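Local coordinates for protein phosphodiesterase (Salpingoeca rosetta, PDB 7D7P) that belongs to the mainly helical, metal-dependent phosphodiesterases of the HD superfamily and holds zinc and magnesium ions, at residues H37-D42 / V134-M139; A156-S161 / Q172-N177. One frame throughout, in Å; residues are numbered along the deposited sequence.

Contact 1 (H37-D42 / V134-M139); sequences HSAAMD and VELLAM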
ATOM      1  N   HIS A  37     -41.966  -7.655  -2.476  1.00 53.09           N
ATOM      2  CA  HIS A  37     -40.787  -8.335  -1.948  1.00 62.03           C
ATOM      3  C   HIS A  37     -39.521  -7.520  -2.179  1.00 65.53           C
ATOM      4  O   HIS A  37     -38.669  -7.424  -1.289  1.00 52.07           O
ATOM      5  CB  HIS A  37     -40.652  -9.720  -2.582  1.00 49.86           C
ATOM      6  N   SER A  38     -39.381  -6.933  -3.365  1.00 57.17           N
ATOM      7  CA  SER A  38     -38.246  -6.085  -3.692  1.00 50.16           C
ATOM      8  C   SER A  38     -38.733  -4.937  -4.565  1.00 49.57           C
ATOM      9  O   SER A  38     -39.849  -4.958  -5.090  1.00 49.42           O
ATOM     10  CB  SER A  38     -37.134  -6.872  -4.399  1.00 44.18           C
ATOM     11  N   ALA A  39     -37.880  -3.927  -4.713  1.00 35.53           N
ATOM     12  CA  ALA A  39     -38.233  -2.762  -5.510  1.00 38.54           C
ATOM     13  C   ALA A  39     -38.405  -3.141  -6.976  1.00 46.80           C
ATOM     14  O   ALA A  39     -37.818  -4.110  -7.466  1.00 44.43           O
ATOM     15  CB  ALA A  39     -37.167  -1.675  -5.370  1.00 29.90           C
ATOM     16  N   ALA A  40     -39.227  -2.362  -7.677  1.00 45.77           N
ATOM     17  CA  ALA A  40     -39.510  -2.601  -9.091  1.00 53.61           C
ATOM     18  C   ALA A  40     -38.368  -2.022  -9.918  1.00 49.41           C
ATOM     19  O   ALA A  40     -38.406  -0.870 -10.355  1.00 43.41           O
ATOM     20  CB  ALA A  40     -40.852  -1.991  -9.481  1.00 40.39           C
ATOM     21  N   MET A  41     -37.333  -2.833 -10.131  1.00 39.41           N
ATOM     22  CA  MET A  41     -36.177  -2.421 -10.913  1.00 50.09           C
ATOM     23  C   MET A  41     -35.691  -3.584 -11.763  1.00 52.63           C
ATOM     24  O   MET A  41     -35.624  -4.722 -11.291  1.00 57.42           O
ATOM     25  CB  MET A  41     -35.023  -1.935 -10.023  1.00 48.68           C
ATOM     26  CG  MET A  41     -35.371  -0.803  -9.074  1.00 51.28           C
ATOM     27  SD  MET A  41     -34.292  -0.762  -7.626  1.00 52.00           S
ATOM     28  CE  MET A  41     -32.696  -0.461  -8.383  1.00 35.64           C
ATOM     29  N   ASP A  42     -35.355  -3.288 -13.016  1.00 50.63           N
ATOM     30  CA  ASP A  42     -34.603  -4.198 -13.874  1.00 47.00           C
ATOM     31  C   ASP A  42     -33.309  -3.491 -14.248  1.00 35.23           C
ATOM     32  O   ASP A  42     -33.330  -2.505 -14.995  1.00 35.97           O
ATOM     33  CB  ASP A  42     -35.394  -4.599 -15.116  1.00 45.33           C
ATOM     34  CG  ASP A  42     -34.629  -5.569 -15.997  1.00 56.30           C
ATOM     35  OD1 ASP A  42     -34.401  -6.716 -15.557  1.00 70.17           O
ATOM     36  OD2 ASP A  42     -34.248  -5.181 -17.121  1.00 50.84           O
ATOM     37  N   VAL A 134     -39.448   1.352  -0.557  1.00 20.58           N
ATOM     38  CA  VAL A 134     -39.319   2.441   0.406  1.00 18.23           C
ATOM     39  C   VAL A 134     -37.849   2.733   0.686  1.00 21.97           C
ATOM     40  O   VAL A 134     -37.440   3.898   0.763  1.00 22.29           O
ATOM     41  CB  VAL A 134     -40.096   2.108   1.694  1.00 24.34           C
ATOM     42  CG1 VAL A 134     -39.718   3.068   2.814  1.00 19.50           C
ATOM     43  CG2 VAL A 134     -41.597   2.155   1.438  1.00 26.24           C
ATOM     44  N   GLU A 135     -37.029   1.687   0.824  1.00 18.89           N
ATOM     45  CA  GLU A 135     -35.603   1.891   1.065  1.00 16.05           C
ATOM     46  C   GLU A 135     -34.919   2.549  -0.128  1.00 18.74           C
ATOM     47  O   GLU A 135     -33.960   3.306   0.053  1.00 21.95           O
ATOM     48  CB  GLU A 135     -34.930   0.558   1.401  1.00 19.53           C
ATOM     49  CG  GLU A 135     -35.374  -0.045   2.729  1.00 14.04           C
ATOM     50  CD  GLU A 135     -35.028  -1.517   2.855  1.00 22.35           C
ATOM     51  OE1 GLU A 135     -34.576  -2.117   1.854  1.00 15.91           O
ATOM     52  OE2 GLU A 135     -35.217  -2.077   3.955  1.00 22.05           O
ATOM     53  N   LEU A 136     -35.394   2.280  -1.345  1.00 17.21           N
ATOM     54  CA  LEU A 136     -34.829   2.936  -2.520  1.00 21.69           C
ATOM     55  C   LEU A 136     -35.093   4.435  -2.486  1.00 20.39           C
ATOM     56  O   LEU A 136     -34.183   5.242  -2.714  1.00 19.35           O
ATOM     57  CB  LEU A 136     -35.402   2.317  -3.795  1.00 18.19           C
ATOM     58  CG  LEU A 136     -34.943   2.936  -5.116  1.00 19.04           C
ATOM     59  CD1 LEU A 136     -33.437   2.790  -5.288  1.00 14.79           C
ATOM     60  CD2 LEU A 136     -35.689   2.310  -6.290  1.00 26.31           C
ATOM     61  N   LEU A 137     -36.340   4.826  -2.205  1.00 16.15           N
ATOM     62  CA  LEU A 137     -36.659   6.242  -2.053  1.00 20.00           C
ATOM     63  C   LEU A 137     -35.848   6.869  -0.927  1.00 14.44           C
ATOM     64  O   LEU A 137     -35.385   8.009  -1.046  1.00 15.69           O
ATOM     65  CB  LEU A 137     -38.157   6.417  -1.799  1.00 17.92           C
ATOM     66  CG  LEU A 137     -38.656   7.825  -1.468  1.00 17.72           C
ATOM     67  CD1 LEU A 137     -38.450   8.765  -2.649  1.00 16.51           C
ATOM     68  CD2 LEU A 137     -40.123   7.792  -1.052  1.00 15.99           C
ATOM     69  N   ALA A 138     -35.655   6.133   0.173  1.00 12.59           N
ATOM     70  CA  ALA A 138     -34.877   6.657   1.291  1.00 18.83           C
ATOM     71  C   ALA A 138     -33.416   6.874   0.916  1.00 12.61           C
ATOM     72  O   ALA A 138     -32.788   7.822   1.400  1.00 19.17           O
ATOM     73  CB  ALA A 138     -34.975   5.713   2.490  1.00 11.64           C
ATOM     74  N   MET A 139     -32.854   6.009   0.069  1.00 15.66           N
ATOM     75  CA  MET A 139     -31.453   6.165  -0.309  1.00 14.42           C
ATOM     76  C   MET A 139     -31.249   7.395  -1.185  1.00 16.20           C
ATOM     77  O   MET A 139     -30.212   8.063  -1.092  1.00 16.32           O
ATOM     78  CB  MET A 139     -30.957   4.906  -1.018  1.00 12.15           C
ATOM     79  CG  MET A 139     -30.852   3.693  -0.102  1.00 18.96           C
ATOM     80  SD  MET A 139     -29.744   3.979   1.293  1.00 26.77           S
ATOM     81  CE  MET A 139     -28.169   4.053   0.439  1.00 23.75           C
TER
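In L136, chi1 of 178° swings CG away from the amide nitrogen and extends the branch that carries CD2 from helix 133-145 toward the loop 37-42, while M41 sets CG opposite its own carbonyl carbon and then bends at chi3 (62°). These torsions bring sulfur to methyl: M41 SD lies 3.6 Å from L136 CD2, and the two side chains cross obliquely. M41 CG follows at 4.2 Å from the same CD2, so the leucine methyl is met by the middle of the thioether chain. A39 supplies a second, looser touch, with its CB 4.3 Å from L136 CD2. Because A39 CB is also 3.8 Å from M41 SD, methyl, sulfur and leucine branch form one small apolar cluster.

The turn between the two loop residues is consistent with their acting together. A40 is the centre of an inverse gamma turn, closed by a weak bond from M41 N to A39 O (3.0 Å), and the CB atoms of A39 and M41 both point toward the helix. A39 shares backbone hydrogen bonds with I131, and A40 N is bound by E133 OE1, so the loop is held at the start of helix 133-145. On the helix side, L136 also touches L123 of helix 109-126, and its neighbour E135 forms salt bridges with R205 and R248.

The loop before helix 43-47 thus packs plainly on helix 133-145 of the all-helical phosphodiesterase fold, its main chain held by neighbouring hydrogen bonds. What passes between the two segments is purely apolar, consistent with shape and burial setting the fit.

Contact 2 (A156-S161 / Q172-N177); sequences AFHINS and QSVLEN. With PEG (di(hydroxyethyl)ether), chain C.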
ATOM      1  N   ALA A 156     -13.705  17.390  14.050  1.00 20.01           N
ATOM      2  CA  ALA A 156     -12.679  17.712  15.036  1.00 23.59           C
ATOM      3  C   ALA A 156     -12.658  19.203  15.345  1.00 16.63           C
ATOM      4  O   ALA A 156     -12.422  19.602  16.491  1.00 18.61           O
ATOM      5  CB  ALA A 156     -11.310  17.245  14.539  1.00 14.20           C
ATOM      6  N   PHE A 157     -12.910  20.043  14.337  1.00 16.66           N
ATOM      7  CA  PHE A 157     -12.970  21.481  14.580  1.00 18.80           C
ATOM      8  C   PHE A 157     -14.099  21.826  15.543  1.00 18.83           C
ATOM      9  O   PHE A 157     -13.916  22.622  16.471  1.00 16.88           O
ATOM     10  CB  PHE A 157     -13.146  22.243  13.264  1.00 14.18           C
ATOM     11  CG  PHE A 157     -13.408  23.709  13.459  1.00 20.05           C
ATOM     12  CD1 PHE A 157     -12.356  24.600  13.595  1.00 24.44           C
ATOM     13  CD2 PHE A 157     -14.703  24.195  13.535  1.00 16.80           C
ATOM     14  CE1 PHE A 157     -12.593  25.946  13.790  1.00 27.90           C
ATOM     15  CE2 PHE A 157     -14.946  25.537  13.732  1.00 25.10           C
ATOM     16  CZ  PHE A 157     -13.891  26.415  13.859  1.00 25.72           C
ATOM     17  N   HIS A 158     -15.283  21.248  15.325  1.00 18.68           N
ATOM     18  CA  HIS A 158     -16.417  21.545  16.193  1.00 14.94           C
ATOM     19  C   HIS A 158     -16.145  21.104  17.624  1.00 13.15           C
ATOM     20  O   HIS A 158     -16.423  21.847  18.573  1.00 18.36           O
ATOM     21  CB  HIS A 158     -17.681  20.877  15.654  1.00 17.73           C
ATOM     22  CG  HIS A 158     -18.272  21.585  14.477  1.00 22.71           C
ATOM     23  ND1 HIS A 158     -19.091  22.687  14.607  1.00 20.93           N
ATOM     24  CD2 HIS A 158     -18.150  21.363  13.148  1.00 18.36           C
ATOM     25  CE1 HIS A 158     -19.454  23.107  13.410  1.00 24.41           C
ATOM     26  NE2 HIS A 158     -18.896  22.320  12.507  1.00 26.28           N
ATOM     27  N   ILE A 159     -15.592  19.903  17.798  1.00 16.81           N
ATOM     28  CA  ILE A 159     -15.311  19.399  19.140  1.00 19.59           C
ATOM     29  C   ILE A 159     -14.226  20.234  19.814  1.00 19.37           C
ATOM     30  O   ILE A 159     -14.359  20.614  20.984  1.00 21.09           O
ATOM     31  CB  ILE A 159     -14.930  17.909  19.074  1.00 22.91           C
ATOM     32  CG1 ILE A 159     -16.095  17.091  18.508  1.00 21.88           C
ATOM     33  CG2 ILE A 159     -14.533  17.392  20.449  1.00 17.00           C
ATOM     34  CD1 ILE A 159     -15.762  15.633  18.269  1.00 21.11           C
ATOM     35  N   ASN A 160     -13.146  20.543  19.088  1.00 21.20           N
ATOM     36  CA  ASN A 160     -12.045  21.297  19.685  1.00 18.73           C
ATOM     37  C   ASN A 160     -12.450  22.734  19.989  1.00 22.32           C
ATOM     38  O   ASN A 160     -12.033  23.298  21.008  1.00 28.48           O
ATOM     39  CB  ASN A 160     -10.822  21.271  18.764  1.00 21.14           C
ATOM     40  CG  ASN A 160     -10.151  19.911  18.720  1.00 27.15           C
ATOM     41  OD1 ASN A 160     -10.414  19.048  19.556  1.00 30.00           O
ATOM     42  ND2 ASN A 160      -9.273  19.715  17.741  1.00 23.53           N
ATOM     43  N   SER A 161     -13.256  23.348  19.122  1.00 24.52           N
ATOM     44  CA  SER A 161     -13.704  24.717  19.349  1.00 24.42           C
ATOM     45  C   SER A 161     -14.910  24.801  20.273  1.00 27.11           C
ATOM     46  O   SER A 161     -15.337  25.913  20.602  1.00 23.08           O
ATOM     47  CB  SER A 161     -14.043  25.397  18.019  1.00 23.02           C
ATOM     48  OG  SER A 161     -15.261  24.903  17.485  1.00 21.50           O
ATOM     49  N   GLN A 172     -20.914  13.779  19.507  1.00 14.12           N
ATOM     50  CA  GLN A 172     -21.201  12.532  18.805  1.00 19.18           C
ATOM     51  C   GLN A 172     -21.652  12.848  17.383  1.00 17.09           C
ATOM     52  O   GLN A 172     -22.705  13.463  17.189  1.00 17.35           O
ATOM     53  CB  GLN A 172     -22.271  11.737  19.549  1.00 21.25           C
ATOM     54  CG  GLN A 172     -22.036  11.630  21.048  1.00 24.49           C
ATOM     55  CD  GLN A 172     -20.768  10.872  21.385  1.00 32.58           C
ATOM     56  OE1 GLN A 172     -20.545   9.767  20.892  1.00 43.92           O
ATOM     57  NE2 GLN A 172     -19.926  11.466  22.225  1.00 37.16           N
ATOM     58  N   SER A 173     -20.861  12.413  16.399  1.00 16.81           N
ATOM     59  CA  SER A 173     -21.135  12.599  14.969  1.00 16.36           C
ATOM     60  C   SER A 173     -21.807  13.947  14.713  1.00 15.48           C
ATOM     61  O   SER A 173     -22.921  14.031  14.200  1.00 17.99           O
ATOM     62  CB  SER A 173     -21.985  11.455  14.413  1.00 23.10           C
ATOM     63  OG  SER A 173     -21.286  10.219  14.423  1.00 16.86           O
ATOM     64  N   VAL A 174     -21.099  15.010  15.102  1.00 13.80           N
ATOM     65  CA  VAL A 174     -21.708  16.338  15.205  1.00 16.90           C
ATOM     66  C   VAL A 174     -22.310  16.765  13.870  1.00 16.56           C
ATOM     67  O   VAL A 174     -23.490  17.120  13.783  1.00 12.65           O
ATOM     68  CB  VAL A 174     -20.676  17.365  15.706  1.00 19.66           C
ATOM     69  CG1 VAL A 174     -21.256  18.764  15.676  1.00 14.74           C
ATOM     70  CG2 VAL A 174     -20.206  17.007  17.116  1.00 15.36           C
ATOM     71  N   LEU A 175     -21.498  16.742  12.811  1.00 15.27           N
ATOM     72  CA  LEU A 175     -21.971  17.203  11.507  1.00 20.96           C
ATOM     73  C   LEU A 175     -23.047  16.285  10.945  1.00 15.95           C
ATOM     74  O   LEU A 175     -24.063  16.761  10.426  1.00 15.57           O
ATOM     75  CB  LEU A 175     -20.802  17.300  10.530  1.00 16.09           C
ATOM     76  CG  LEU A 175     -19.865  18.492  10.699  1.00 21.08           C
ATOM     77  CD1 LEU A 175     -18.739  18.411   9.691  1.00 20.50           C
ATOM     78  CD2 LEU A 175     -20.636  19.792  10.553  1.00 25.98           C
ATOM     79  N   GLU A 176     -22.834  14.969  11.028  1.00 13.41           N
ATOM     80  CA  GLU A 176     -23.779  14.021  10.443  1.00 14.88           C
ATOM     81  C   GLU A 176     -25.133  14.083  11.139  1.00 14.10           C
ATOM     82  O   GLU A 176     -26.178  13.980  10.485  1.00 15.07           O
ATOM     83  CB  GLU A 176     -23.200  12.605  10.501  1.00 15.65           C
ATOM     84  CG  GLU A 176     -21.961  12.395   9.630  1.00 16.64           C
ATOM     85  CD  GLU A 176     -20.708  13.044  10.206  1.00 24.15           C
ATOM     86  OE1 GLU A 176     -20.644  13.248  11.438  1.00 17.66           O
ATOM     87  OE2 GLU A 176     -19.786  13.360   9.422  1.00 22.85           O
ATOM     88  N   ASN A 177     -25.137  14.242  12.465  1.00 17.65           N
ATOM     89  CA  ASN A 177     -26.396  14.467  13.171  1.00 13.70           C
ATOM     90  C   ASN A 177     -27.071  15.740  12.680  1.00 16.07           C
ATOM     91  O   ASN A 177     -28.299  15.786  12.524  1.00 17.84           O
ATOM     92  CB  ASN A 177     -26.147  14.542  14.677  1.00 13.85           C
ATOM     93  CG  ASN A 177     -26.296  13.200  15.360  1.00 16.68           C
ATOM     94  OD1 ASN A 177     -27.311  12.522  15.203  1.00 16.86           O
ATOM     95  ND2 ASN A 177     -25.283  12.807  16.125  1.00 14.11           N
TER
HETATM   96  C2  PEG C 802     -18.250  10.432  16.671  1.00 30.07           C
HETATM   97  O2  PEG C 802     -17.405  10.932  15.672  1.00 33.93           O
HETATM   98  C3  PEG C 802     -16.795  12.147  16.002  1.00 44.00           C
HETATM   99  C4  PEG C 802     -17.633  13.299  15.446  1.00 30.25           C
HETATM  100  O4  PEG C 802     -18.270  14.004  16.478  1.00 26.52           O
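H158, V174 and L175 carry most of this junction between helix 155-161 and the first turn of helix 174-187, within the all-helical fold of the HD-type phosphodiesterases. H158 turns its CG anti to the carbonyl carbon (chi1 -76°), which carries the imidazole out toward the second helix. The side chains of H158 and L175 cross at about a right angle, and L175 CD2 approaches the ring obliquely, 3.6 Å from H158 NE2 and 3.9 Å from H158 CD2. V174 meets the root of the same side chain, its CG1 being 4.2 Å from H158 CB. Two branches thus embrace the histidine, one at the base and one near the outer end. The ring has a polar partner too, since ND1 is hydrogen-bonded to S163 OG, which helps to fix its rotation.

I159 closes the margin, with CG1 4.3 Å from V174 CG2. Here a di(hydroxyethyl)ether molecule, probably from the crystallisation liquor, takes a weak hydrogen bond from V174 N. Helix 174-187 is secured at its start by N155, whose OD1 receives L175 N and whose ND2 meets E176 OE1. One turn in, N177 folds back on the entry of its own helix: ND2 donates to Q172 O at 2.9 Å, with that oxygen in the plane of the N177 amide but the nitrogen standing above the carbonyl plane of Q172.

In the fold
Contacts 1 and 2 are in series along the chain: contact 1 joins the early loop 37-42 to helix 133-145, and the next helix, 155-161, opens contact 2. Their centres lie 32 Å apart and their nearest atoms about 13 Å, so they do not touch. Between them the chain passes through H146 and D147, which bind the zinc ion with H111 and D260. L136 and M139 pack on helix 109-126, which carries H111, and the side chain of L175 comes to about 6 Å from the magnesium ion. In sequence, the helices of the two contacts thus lie before and after the zinc-binding H146 and D147.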